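Local coordinates for putative leucoanthocyanidin reductase 1 (Vitis vinifera, PDB 3I6I), which catalyses the NADPH-dependent reduction of leucoanthocyanidins, a step of flavonoid metabolism, as a member of the short-chain dehydrogenase/reductase group with a Rossmann fold, at residues 94-97 and 98-101; 140-143 and 144-147; 199-202 and 203-207; 261-264 and 265-269; 273-276 and 277-281. One frame throughout, in Å; residues are numbered along the deposited sequence.

Contact 1 of 5, residues 94-97 and 98-101; sequences ESIL and DQIA. With NDP (NADPH dihydro-nicotinamide-adenine-dinucleotide phosphate), chain B.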
# COMPACT_ATOMS: atom_id res chain seq x y z
N GLU A 94 -12.08 -1.50 3.73
CA GLU A 94 -13.28 -1.92 4.44
C GLU A 94 -12.99 -2.78 5.68
O GLU A 94 -13.84 -2.90 6.55
CB GLU A 94 -14.27 -2.66 3.49
CG GLU A 94 -13.92 -4.13 3.11
CD GLU A 94 -12.57 -4.32 2.38
OE1 GLU A 94 -12.28 -3.56 1.41
OE2 GLU A 94 -11.79 -5.21 2.78
N SER A 95 -11.79 -3.36 5.78
CA SER A 95 -11.45 -4.32 6.84
C SER A 95 -10.39 -3.85 7.81
O SER A 95 -9.82 -4.66 8.54
CB SER A 95 -10.99 -5.65 6.20
OG SER A 95 -11.93 -6.12 5.25
N ILE A 96 -10.10 -2.55 7.85
CA ILE A 96 -9.00 -2.07 8.71
C ILE A 96 -9.21 -2.47 10.21
O ILE A 96 -8.28 -2.92 10.87
CB ILE A 96 -8.81 -0.55 8.57
CG1 ILE A 96 -8.39 -0.20 7.13
CG2 ILE A 96 -7.76 -0.05 9.58
CD1 ILE A 96 -7.19 -0.99 6.62
N LEU A 97 -10.40 -2.29 10.75
CA LEU A 97 -10.63 -2.63 12.19
C LEU A 97 -10.69 -4.15 12.48
O LEU A 97 -10.60 -4.58 13.64
CB LEU A 97 -11.83 -1.91 12.71
CG LEU A 97 -11.81 -0.40 12.72
CD1 LEU A 97 -13.10 0.12 13.31
CD2 LEU A 97 -10.59 0.11 13.44
N ASP A 98 -10.74 -4.98 11.44
CA ASP A 98 -10.57 -6.44 11.59
C ASP A 98 -9.18 -6.74 12.15
O ASP A 98 -8.91 -7.83 12.66
CB ASP A 98 -10.72 -7.18 10.25
CG ASP A 98 -12.17 -7.21 9.71
OD1 ASP A 98 -13.12 -6.89 10.46
OD2 ASP A 98 -12.33 -7.60 8.52
N GLN A 99 -8.27 -5.77 12.03
CA GLN A 99 -6.93 -5.94 12.55
C GLN A 99 -6.86 -5.89 14.08
O GLN A 99 -5.85 -6.30 14.66
CB GLN A 99 -6.00 -4.89 11.95
CG GLN A 99 -5.75 -5.10 10.48
CD GLN A 99 -4.93 -4.00 9.87
OE1 GLN A 99 -3.78 -4.23 9.43
NE2 GLN A 99 -5.47 -2.79 9.89
N ILE A 100 -7.90 -5.38 14.74
CA ILE A 100 -7.89 -5.23 16.19
C ILE A 100 -7.71 -6.58 16.86
O ILE A 100 -6.83 -6.73 17.74
CB ILE A 100 -9.14 -4.52 16.71
CG1 ILE A 100 -9.14 -3.05 16.26
CG2 ILE A 100 -9.23 -4.59 18.24
CD1 ILE A 100 -10.33 -2.30 16.74
N ALA A 101 -8.50 -7.57 16.45
CA ALA A 101 -8.34 -8.93 17.02
C ALA A 101 -6.97 -9.52 16.72
O ALA A 101 -6.38 -10.20 17.56
CB ALA A 101 -9.44 -9.88 16.52
PA NDP B . -7.87 -5.79 -1.38
O1A NDP B . -9.35 -5.59 -1.15
O2A NDP B . -7.34 -5.89 -2.93
O5B NDP B . -7.25 -7.09 -0.66
C5B NDP B . -7.56 -7.35 0.67
C4B NDP B . -7.07 -8.69 1.08
O4B NDP B . -7.45 -8.74 2.51
C3B NDP B . -7.84 -9.84 0.38
O3B NDP B . -6.99 -11.00 0.16
C2B NDP B . -8.94 -10.18 1.38
O2B NDP B . -9.33 -11.55 1.23
C1B NDP B . -8.16 -10.03 2.69
N9A NDP B . -8.96 -9.90 3.91
C8A NDP B . -9.85 -8.94 4.15
N7A NDP B . -10.36 -9.13 5.38
C5A NDP B . -9.77 -10.21 5.91
C6A NDP B . -9.91 -10.86 7.14
N6A NDP B . -10.75 -10.41 8.06
N1A NDP B . -9.16 -11.96 7.37
C2A NDP B . -8.30 -12.40 6.45
N3A NDP B . -8.13 -11.79 5.27
C4A NDP B . -8.87 -10.69 4.98
O3 NDP B . -7.11 -4.56 -0.70
PN NDP B . -6.02 -3.52 -1.34
O1N NDP B . -4.79 -4.08 -1.94
O2N NDP B . -6.90 -2.54 -2.20
O5D NDP B . -5.72 -2.65 0.03
C5D NDP B . -4.70 -3.08 0.94
C4D NDP B . -4.15 -1.88 1.66
O4D NDP B . -3.42 -1.16 0.62
C3D NDP B . -5.18 -0.93 2.22
O3D NDP B . -4.65 -0.35 3.41
C2D NDP B . -5.25 0.15 1.15
O2D NDP B . -5.54 1.37 1.79
C1D NDP B . -3.82 0.21 0.62
N1N NDP B . -3.67 0.54 -0.84
C2N NDP B . -2.68 1.44 -1.30
C3N NDP B . -2.79 2.00 -2.50
C7N NDP B . -1.69 2.95 -3.00
O7N NDP B . -0.68 3.17 -2.32
N7N NDP B . -1.84 3.45 -4.22
C4N NDP B . -4.00 1.67 -3.38
C5N NDP B . -4.61 0.32 -3.00
C6N NDP B . -4.38 -0.21 -1.81
P2B NDP B . -10.87 -11.88 0.67
O1X NDP B . -10.99 -11.47 -0.75
O2X NDP B . -11.04 -13.43 0.98
O3X NDP B . -11.86 -11.08 1.62
O HOH W 1 -12.79 -8.40 5.64
O HOH W 2 -10.92 -7.07 15.10
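The flat amide of Gln99 has the carbonyl oxygen of Ile96 in its own plane. NE2 gives a bond of 3.0 Å to Ile96 O, which lies only 5° out of the amide plane, and the N-H points at a lone pair in the carbonyl plane. This is the loop that follows strand 86-89 of the Rossmann fold and leads into helix 99-109. Gln99 N bonds the same oxygen from above the carbonyl plane, so Gln99 grips Ile96 O twice. The Gln99 side chain runs extended beyond CG and lies beside Ile96, whose CG2 is 3.6 Å from NE2. OE1 of Gln99 turns to Ser89 OG and Ser118 N, and so ties the turn to the sheet and to a cofactor-binding loop. Replacing Gln99 with a leucine would probably leave Ile96 O with one donor fewer and deprive Ser89 and Ser118 of their shared acceptor. Farther out, Leu97 and Ile100 lie side by side, with CD2 of Leu97 4.1 Å from CD1 of Ile100. The cofactor's adenine is met by the carboxylate of Asp98, whose OD2 accepts from N6A of NADPH at 3.3 Å. Asp98 N bonds back to Ser95 O. One water joins the side chains of Ser95 and Asp98, donating to Ser95 OG at 2.5 Å and to Asp98 OD2 at 3.0 Å.

Contact 2 of 5, residues 140-143 and 144-147; sequences KRRV and RQLV. With NDP (NADPH dihydro-nicotinamide-adenine-dinucleotide phosphate), chain B.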
# COMPACT_ATOMS: atom_id res chain seq x y z
N LYS A 140 -7.00 3.56 10.63
CA LYS A 140 -5.57 3.22 10.58
C LYS A 140 -4.79 3.77 11.79
O LYS A 140 -3.92 3.08 12.35
CB LYS A 140 -4.96 3.63 9.25
CG LYS A 140 -5.49 2.81 8.06
CD LYS A 140 -4.73 3.09 6.77
CE LYS A 140 -5.25 2.21 5.63
NZ LYS A 140 -4.27 2.18 4.49
N ARG A 141 -5.13 4.98 12.23
CA ARG A 141 -4.50 5.61 13.38
C ARG A 141 -4.82 4.84 14.66
O ARG A 141 -3.96 4.70 15.53
CB ARG A 141 -4.99 7.04 13.56
CG ARG A 141 -4.47 7.99 12.50
CD ARG A 141 -5.15 9.30 12.65
NE ARG A 141 -4.85 10.21 11.56
CZ ARG A 141 -5.58 11.28 11.26
NH1 ARG A 141 -6.62 11.62 11.99
NH2 ARG A 141 -5.23 12.03 10.25
N ARG A 142 -6.06 4.37 14.75
CA ARG A 142 -6.53 3.59 15.90
C ARG A 142 -5.75 2.26 15.95
O ARG A 142 -5.30 1.83 17.01
CB ARG A 142 -8.05 3.39 15.81
CG ARG A 142 -8.72 2.98 17.12
CD ARG A 142 -8.91 1.55 17.20
NE ARG A 142 -9.77 1.17 18.34
CZ ARG A 142 -9.36 0.84 19.57
NH1 ARG A 142 -8.06 0.91 19.93
NH2 ARG A 142 -10.26 0.45 20.47
N VAL A 143 -5.54 1.63 14.82
CA VAL A 143 -4.73 0.43 14.77
C VAL A 143 -3.28 0.73 15.20
O VAL A 143 -2.71 -0.02 15.99
CB VAL A 143 -4.79 -0.25 13.44
CG1 VAL A 143 -3.73 -1.35 13.31
CG2 VAL A 143 -6.23 -0.79 13.18
N ARG A 144 -2.73 1.84 14.76
CA ARG A 144 -1.33 2.17 15.15
C ARG A 144 -1.24 2.39 16.66
O ARG A 144 -0.28 1.92 17.31
CB ARG A 144 -0.86 3.45 14.48
CG ARG A 144 -0.54 3.42 13.01
CD ARG A 144 0.07 4.73 12.58
NE ARG A 144 0.44 4.72 11.17
CZ ARG A 144 1.28 5.61 10.61
NH1 ARG A 144 1.83 6.60 11.30
NH2 ARG A 144 1.54 5.53 9.33
N GLN A 145 -2.24 3.09 17.22
CA GLN A 145 -2.31 3.37 18.68
C GLN A 145 -2.33 2.03 19.42
O GLN A 145 -1.56 1.82 20.37
CB GLN A 145 -3.53 4.25 19.06
CG GLN A 145 -4.00 4.19 20.54
CD GLN A 145 -5.15 3.16 20.78
OE1 GLN A 145 -6.12 3.14 19.99
NE2 GLN A 145 -5.01 2.27 21.81
N LEU A 146 -3.22 1.13 19.00
CA LEU A 146 -3.28 -0.22 19.61
C LEU A 146 -1.96 -1.01 19.49
O LEU A 146 -1.49 -1.61 20.49
CB LEU A 146 -4.45 -1.03 19.05
CG LEU A 146 -4.74 -2.33 19.80
CD1 LEU A 146 -5.09 -2.06 21.25
CD2 LEU A 146 -5.87 -3.09 19.09
N VAL A 147 -1.36 -1.01 18.32
CA VAL A 147 -0.08 -1.69 18.12
C VAL A 147 0.98 -1.17 19.09
O VAL A 147 1.70 -1.93 19.76
CB VAL A 147 0.38 -1.53 16.69
CG1 VAL A 147 1.87 -1.94 16.50
CG2 VAL A 147 -0.56 -2.31 15.72
PA NDP B . -7.87 -5.79 -1.38
O1A NDP B . -9.35 -5.59 -1.15
O2A NDP B . -7.34 -5.89 -2.93
O5B NDP B . -7.25 -7.09 -0.66
C5B NDP B . -7.56 -7.35 0.67
C4B NDP B . -7.07 -8.69 1.08
O4B NDP B . -7.45 -8.74 2.51
C3B NDP B . -7.84 -9.84 0.38
O3B NDP B . -6.99 -11.00 0.16
C2B NDP B . -8.94 -10.18 1.38
O2B NDP B . -9.33 -11.55 1.23
C1B NDP B . -8.16 -10.03 2.69
N9A NDP B . -8.96 -9.90 3.91
C8A NDP B . -9.85 -8.94 4.15
N7A NDP B . -10.36 -9.13 5.38
C5A NDP B . -9.77 -10.21 5.91
C6A NDP B . -9.91 -10.86 7.14
N6A NDP B . -10.75 -10.41 8.06
N1A NDP B . -9.16 -11.96 7.37
C2A NDP B . -8.30 -12.40 6.45
N3A NDP B . -8.13 -11.79 5.27
C4A NDP B . -8.87 -10.69 4.98
O3 NDP B . -7.11 -4.56 -0.70
PN NDP B . -6.02 -3.52 -1.34
O1N NDP B . -4.79 -4.08 -1.94
O2N NDP B . -6.90 -2.54 -2.20
O5D NDP B . -5.72 -2.65 0.03
C5D NDP B . -4.70 -3.08 0.94
C4D NDP B . -4.15 -1.88 1.66
O4D NDP B . -3.42 -1.16 0.62
C3D NDP B . -5.18 -0.93 2.22
O3D NDP B . -4.65 -0.35 3.41
C2D NDP B . -5.25 0.15 1.15
O2D NDP B . -5.54 1.37 1.79
C1D NDP B . -3.82 0.21 0.62
N1N NDP B . -3.67 0.54 -0.84
C2N NDP B . -2.68 1.44 -1.30
C3N NDP B . -2.79 2.00 -2.50
C7N NDP B . -1.69 2.95 -3.00
O7N NDP B . -0.68 3.17 -2.32
N7N NDP B . -1.84 3.45 -4.22
C4N NDP B . -4.00 1.67 -3.38
C5N NDP B . -4.61 0.32 -3.00
C6N NDP B . -4.38 -0.21 -1.81
P2B NDP B . -10.87 -11.88 0.67
O1X NDP B . -10.99 -11.47 -0.75
O2X NDP B . -11.04 -13.43 0.98
O3X NDP B . -11.86 -11.08 1.62
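Lys140, whose backbone O accepts from Arg144 N one turn on, ends in an NZ that several groups grip. NZ bonds O3D of NADPH at 2.8 Å and O2D of NADPH at 3.1 Å, the two hydroxyls of the nicotinamide ribose. Weak bonds to the carbonyls of Ser118 and Glu119 add to this grip. The chain is extended beyond CG, which carries NZ from the helix to the sugar. Arg144 turns instead to a salt bridge with Glu119. On another side of the helix, Arg142 and Gln145 run side by side. Both chains bend at chi2, at -97° and -94°, which brings Arg142 NH1 within 3.0 Å of Gln145 OE1, while NE2 of Gln145 bonds Glu149 in the next turn. The guanidinium and amide planes are 32° apart. Val143 CG1 reaches Val147 CG2 at 4.1 Å, one turn along. Leu146 and Val147 press on helix 99-109. The backbone keeps the regular i to i+4 bonds of an alpha-helix, as from Val147 N to Val143 O. A helical lysine on both ribose hydroxyls is characteristic of the short-chain dehydrogenase/reductase cofactor site.

Contact 3 of 5, residues 199-202 and 203-207; sequences TDIG and KFTMK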
# COMPACT_ATOMS: atom_id res chain seq x y z
N THR A 199 5.65 -4.06 -8.09
CA THR A 199 6.73 -5.00 -7.80
C THR A 199 7.74 -4.39 -6.84
O THR A 199 8.33 -5.13 -6.04
CB THR A 199 7.44 -5.53 -9.09
OG1 THR A 199 7.98 -4.44 -9.85
CG2 THR A 199 6.47 -6.32 -9.99
N ASP A 200 7.97 -3.08 -6.93
CA ASP A 200 8.86 -2.37 -5.99
C ASP A 200 8.20 -2.19 -4.61
O ASP A 200 8.86 -2.26 -3.60
CB ASP A 200 9.29 -1.00 -6.54
CG ASP A 200 10.38 -1.11 -7.59
OD1 ASP A 200 11.11 -2.13 -7.61
OD2 ASP A 200 10.51 -0.17 -8.41
N ILE A 201 6.90 -1.97 -4.56
CA ILE A 201 6.24 -1.94 -3.25
C ILE A 201 6.46 -3.30 -2.55
O ILE A 201 6.81 -3.35 -1.36
CB ILE A 201 4.76 -1.69 -3.38
CG1 ILE A 201 4.50 -0.30 -3.96
CG2 ILE A 201 4.06 -1.85 -1.94
CD1 ILE A 201 3.03 -0.06 -4.32
N GLY A 202 6.30 -4.41 -3.27
CA GLY A 202 6.54 -5.72 -2.67
C GLY A 202 8.00 -5.93 -2.28
O GLY A 202 8.32 -6.33 -1.16
N LYS A 203 8.91 -5.65 -3.20
CA LYS A 203 10.31 -5.95 -2.99
C LYS A 203 10.85 -5.20 -1.79
O LYS A 203 11.49 -5.78 -0.88
CB LYS A 203 11.09 -5.55 -4.24
CG LYS A 203 12.60 -5.71 -4.15
CD LYS A 203 13.22 -5.24 -5.49
CE LYS A 203 14.67 -4.80 -5.31
NZ LYS A 203 15.27 -4.37 -6.65
N PHE A 204 10.58 -3.90 -1.76
CA PHE A 204 11.16 -3.07 -0.73
C PHE A 204 10.44 -3.26 0.60
O PHE A 204 11.10 -3.28 1.61
CB PHE A 204 11.29 -1.61 -1.16
CG PHE A 204 12.33 -1.42 -2.22
CD1 PHE A 204 13.67 -1.54 -1.91
CD2 PHE A 204 11.98 -1.15 -3.54
CE1 PHE A 204 14.64 -1.39 -2.88
CE2 PHE A 204 12.95 -0.99 -4.52
CZ PHE A 204 14.27 -1.11 -4.20
N THR A 205 9.12 -3.48 0.59
CA THR A 205 8.45 -3.88 1.81
C THR A 205 9.10 -5.08 2.49
O THR A 205 9.33 -5.09 3.73
CB THR A 205 6.96 -4.16 1.56
OG1 THR A 205 6.29 -2.95 1.22
CG2 THR A 205 6.28 -4.80 2.82
N MET A 206 9.38 -6.13 1.72
CA MET A 206 9.87 -7.34 2.33
C MET A 206 11.28 -7.13 2.87
O MET A 206 11.65 -7.80 3.83
CB MET A 206 9.72 -8.55 1.40
CG MET A 206 8.23 -8.96 1.25
SD MET A 206 7.28 -9.04 2.83
CE MET A 206 8.27 -10.21 3.71
N LYS A 207 12.08 -6.22 2.31
CA LYS A 207 13.43 -5.94 2.84
C LYS A 207 13.36 -5.34 4.24
O LYS A 207 14.26 -5.54 5.07
CB LYS A 207 14.20 -4.92 1.97
CG LYS A 207 14.42 -5.34 0.53
CD LYS A 207 15.38 -4.38 -0.18
CE LYS A 207 15.70 -4.83 -1.60
NZ LYS A 207 16.62 -6.01 -1.69
O HOH W 3 13.55 -2.36 -8.32
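Helix 198-208 carries a threonine whose hydroxyl folds back onto its own helix. Thr205 OG1 donates to Ile201 O at 2.7 Å, and Thr205 N donates to the same oxygen at 3.0 Å. The two donors reach the carbonyl from opposite faces of its plane. With chi1 at -67°, OG1 stands beside the backbone N and can share its acceptor. The buried hydroxyl is thereby satisfied within the helix. Ile201 lies alongside, its CG2 4.0 Å from Thr205 OG1. Asp200 and Phe204 also run side by side, with carboxylate and ring planes 54° apart. Asp200 OD1 is 3.8 Å from Phe204 CE2, while Asp200 O sits at the ring edge, near its plane. The acid is held in place by Arg305 N, which bonds OD2. A water links it to the next charge, donating to Asp200 OD1 at 2.6 Å and accepting at 3.1 Å from Lys203 NZ, which also makes a salt bridge with Asp302. Ile201 touches Ile22 and Met206 touches Val26 and Ala29, so these residues pack the helix against helix 21-32, while the Phe204 ring stacks with Phe304 and Thr205 lies against Phe120 of a cofactor-binding loop.

Contact 4 of 5, residues 261-264 and 265-269; sequences ENII and PQSVV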
# COMPACT_ATOMS: atom_id res chain seq x y z
N GLU A 261 -20.26 13.24 -1.46
CA GLU A 261 -21.39 12.32 -1.65
C GLU A 261 -21.35 11.08 -0.75
O GLU A 261 -22.35 10.42 -0.57
CB GLU A 261 -21.48 11.87 -3.11
CG GLU A 261 -22.02 13.00 -4.01
CD GLU A 261 -23.33 13.63 -3.51
OE1 GLU A 261 -24.28 12.90 -3.10
OE2 GLU A 261 -23.42 14.87 -3.53
N ASN A 262 -20.21 10.79 -0.16
CA ASN A 262 -20.10 9.66 0.77
C ASN A 262 -20.52 8.33 0.15
O ASN A 262 -21.23 7.51 0.79
CB ASN A 262 -20.93 9.96 2.02
CG ASN A 262 -20.14 10.67 3.08
OD1 ASN A 262 -19.04 10.22 3.46
ND2 ASN A 262 -20.69 11.78 3.58
N ILE A 263 -20.09 8.12 -1.10
CA ILE A 263 -20.33 6.88 -1.83
C ILE A 263 -19.06 6.05 -1.66
O ILE A 263 -17.99 6.50 -2.00
CB ILE A 263 -20.60 7.20 -3.34
CG1 ILE A 263 -21.91 7.99 -3.49
CG2 ILE A 263 -20.64 5.94 -4.18
CD1 ILE A 263 -22.10 8.65 -4.88
N ILE A 264 -19.15 4.88 -1.02
CA ILE A 264 -17.95 4.06 -0.71
C ILE A 264 -17.76 2.97 -1.77
O ILE A 264 -18.70 2.20 -2.00
CB ILE A 264 -18.05 3.39 0.68
CG1 ILE A 264 -18.35 4.44 1.76
CG2 ILE A 264 -16.75 2.60 1.01
CD1 ILE A 264 -17.44 5.68 1.71
N PRO A 265 -16.55 2.85 -2.35
CA PRO A 265 -15.30 3.57 -2.04
C PRO A 265 -14.98 4.76 -2.93
O PRO A 265 -13.96 5.43 -2.68
CB PRO A 265 -14.23 2.49 -2.26
CG PRO A 265 -14.78 1.72 -3.42
CD PRO A 265 -16.27 1.66 -3.19
N GLN A 266 -15.80 5.04 -3.94
CA GLN A 266 -15.49 6.14 -4.86
C GLN A 266 -15.11 7.48 -4.19
O GLN A 266 -14.13 8.13 -4.61
CB GLN A 266 -16.65 6.40 -5.81
CG GLN A 266 -16.90 5.27 -6.84
CD GLN A 266 -17.89 4.19 -6.39
OE1 GLN A 266 -17.89 3.75 -5.23
NE2 GLN A 266 -18.71 3.75 -7.32
N SER A 267 -15.89 7.89 -3.19
CA SER A 267 -15.70 9.18 -2.50
C SER A 267 -14.43 9.14 -1.65
O SER A 267 -13.81 10.17 -1.40
CB SER A 267 -16.88 9.53 -1.62
OG SER A 267 -18.06 9.83 -2.36
N VAL A 268 -14.05 7.95 -1.20
CA VAL A 268 -12.77 7.79 -0.51
C VAL A 268 -11.62 8.11 -1.46
O VAL A 268 -10.67 8.86 -1.12
CB VAL A 268 -12.61 6.37 0.08
CG1 VAL A 268 -11.24 6.22 0.75
CG2 VAL A 268 -13.72 6.10 1.07
N VAL A 269 -11.68 7.55 -2.66
CA VAL A 269 -10.65 7.78 -3.66
C VAL A 269 -10.61 9.28 -4.01
O VAL A 269 -9.52 9.84 -4.16
CB VAL A 269 -10.82 6.94 -4.96
CG1 VAL A 269 -9.73 7.34 -5.99
CG2 VAL A 269 -10.74 5.43 -4.64
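From its CB onward, Ser267 is turned into the loop that precedes it. CB lies 3.2 Å from Ile263 O. OG, beside the serine's own backbone N at chi1 -68°, accepts from Ile263 N at 2.9 Å with a fairly straight N-H angle of 159°. The hydroxyl also bonds Ala258 O, in the last turns of the preceding helix. Backbone answers backbone as well, for Ser267 N donates to Ile263 O at 2.8 Å, nearly along the C=O axis. Ile263 is thus held at both its N and its O by one residue. With an alanine here, Ile263 N and Ala258 O would probably lose their common partner, and the loop would be tied less firmly to both helices. The chain enters the new helix through a cis peptide before Pro265. Ile264 sends CD1 to Val268 CG2 at 3.8 Å. Gln266 bends at chi2, which brings OE1 within 3.7 Å of Ile263 CG2. Asn262, with positive phi, turns the chain out of the earlier helix. The contact joins helix 252-260 to the first turn of helix 266-277, and the loop residue Pro132 packs against Ile264, Ser267 and Val268.

Contact 5 of 5, residues 273-276 and 277-281; sequences THDI and FIKGC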
# COMPACT_ATOMS: atom_id res chain seq x y z
N THR A 273 -7.35 11.70 -3.61
CA THR A 273 -6.92 12.49 -4.79
C THR A 273 -6.73 13.97 -4.44
O THR A 273 -5.75 14.62 -4.83
CB THR A 273 -7.92 12.32 -5.98
OG1 THR A 273 -8.04 10.92 -6.30
CG2 THR A 273 -7.42 13.04 -7.26
N HIS A 274 -7.70 14.54 -3.74
CA HIS A 274 -7.62 15.91 -3.25
C HIS A 274 -6.41 16.12 -2.34
O HIS A 274 -5.63 17.07 -2.50
CB HIS A 274 -8.91 16.26 -2.52
CG HIS A 274 -8.92 17.62 -1.90
ND1 HIS A 274 -8.66 17.83 -0.57
CD2 HIS A 274 -9.25 18.82 -2.41
CE1 HIS A 274 -8.76 19.12 -0.31
NE2 HIS A 274 -9.12 19.75 -1.42
N ASP A 275 -6.22 15.21 -1.39
CA ASP A 275 -5.12 15.33 -0.45
C ASP A 275 -3.76 15.35 -1.17
O ASP A 275 -2.88 16.16 -0.83
CB ASP A 275 -5.18 14.22 0.61
CG ASP A 275 -4.57 14.64 1.96
OD1 ASP A 275 -4.29 15.87 2.25
OD2 ASP A 275 -4.37 13.70 2.77
N ILE A 276 -3.61 14.44 -2.12
CA ILE A 276 -2.36 14.30 -2.88
C ILE A 276 -2.15 15.46 -3.82
O ILE A 276 -1.09 16.10 -3.74
CB ILE A 276 -2.30 13.01 -3.66
CG1 ILE A 276 -2.43 11.77 -2.77
CG2 ILE A 276 -1.07 12.97 -4.61
CD1 ILE A 276 -2.80 10.49 -3.58
N PHE A 277 -3.12 15.70 -4.70
CA PHE A 277 -2.90 16.57 -5.87
C PHE A 277 -3.32 18.02 -5.69
O PHE A 277 -2.92 18.88 -6.49
CB PHE A 277 -3.51 15.95 -7.10
CG PHE A 277 -2.84 14.66 -7.49
CD1 PHE A 277 -1.55 14.65 -8.00
CD2 PHE A 277 -3.45 13.45 -7.29
CE1 PHE A 277 -0.92 13.47 -8.31
CE2 PHE A 277 -2.82 12.26 -7.59
CZ PHE A 277 -1.56 12.27 -8.13
N ILE A 278 -4.11 18.29 -4.67
CA ILE A 278 -4.40 19.67 -4.26
C ILE A 278 -3.53 20.09 -3.08
O ILE A 278 -2.92 21.15 -3.11
CB ILE A 278 -5.91 19.90 -3.99
CG1 ILE A 278 -6.74 19.57 -5.24
CG2 ILE A 278 -6.20 21.31 -3.44
CD1 ILE A 278 -6.43 20.31 -6.55
N LYS A 279 -3.47 19.27 -2.03
CA LYS A 279 -2.84 19.71 -0.79
C LYS A 279 -1.37 19.26 -0.63
O LYS A 279 -0.72 19.71 0.28
CB LYS A 279 -3.66 19.27 0.42
CG LYS A 279 -5.10 19.80 0.35
CD LYS A 279 -5.74 19.97 1.68
CE LYS A 279 -6.07 18.64 2.24
NZ LYS A 279 -6.60 18.73 3.63
N GLY A 280 -0.87 18.40 -1.51
CA GLY A 280 0.54 18.03 -1.49
C GLY A 280 0.90 17.11 -0.35
O GLY A 280 2.04 17.19 0.16
N CYS A 281 -0.03 16.24 0.07
CA CYS A 281 0.17 15.43 1.31
C CYS A 281 1.39 14.48 1.30
O CYS A 281 1.91 14.11 2.35
CB CYS A 281 -1.12 14.66 1.68
SG CYS A 281 -1.45 13.26 0.65
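Phe277 and Ile276 lie at the C-terminal end of helix 266-277, where a glycine with positive phi turns the chain away. Backbone bonds come first. Phe277 N keeps the regular helical bond to Thr273 O. His274 O then takes two donors, Ile278 N at 2.9 Å and Lys279 N at 3.1 Å, the second being five residues on, so the last turn widens. Cys281 N returns to Asp275 O at 3.0 Å across Gly280, whose own N makes a weak bond to Ile276 O. CH-pi contacts form the second group. CB of Ile278 lies off-centre against the His274 ring, whose NE2 bonds Glu252. CG2 of Ile276 sits over the centre of the Phe277 ring, 3.4 Å above its plane. Charge gives a long salt bridge, with Lys279 NZ 3.9 Å from Asp275 OD1. Lys279 NZ also bonds Asp128 O. Helix 252-260 covers Thr273, His274 and Ile278, while strand 193-196 meets Ile276 and Phe277. The sulfur of Cys281, set between its backbone N and carbonyl carbon at chi1 75°, packs 3.9 Å from Ile276 CG1.

The five contacts follow one another along a single chain, none nested in another, and all belong to the NmrA-like part of the protein. Contacts 1 and 2 are centred 10 Å apart and touch: helices 99-109 and 133-149 pack through Ile100 and Leu146, and Ile96 lies against Lys140. Both bind NADPH, at the adenine and at the nicotinamide ribose, so this pair spans much of the cofactor's length. Contact 3, on helix 198-208, is about 23 Å from each, between centres. Contacts 4 and 5 share helix 266-277, near its two ends, with centres 16 Å apart. They lie across the chain's centre from contact 3 and do not touch the cofactor.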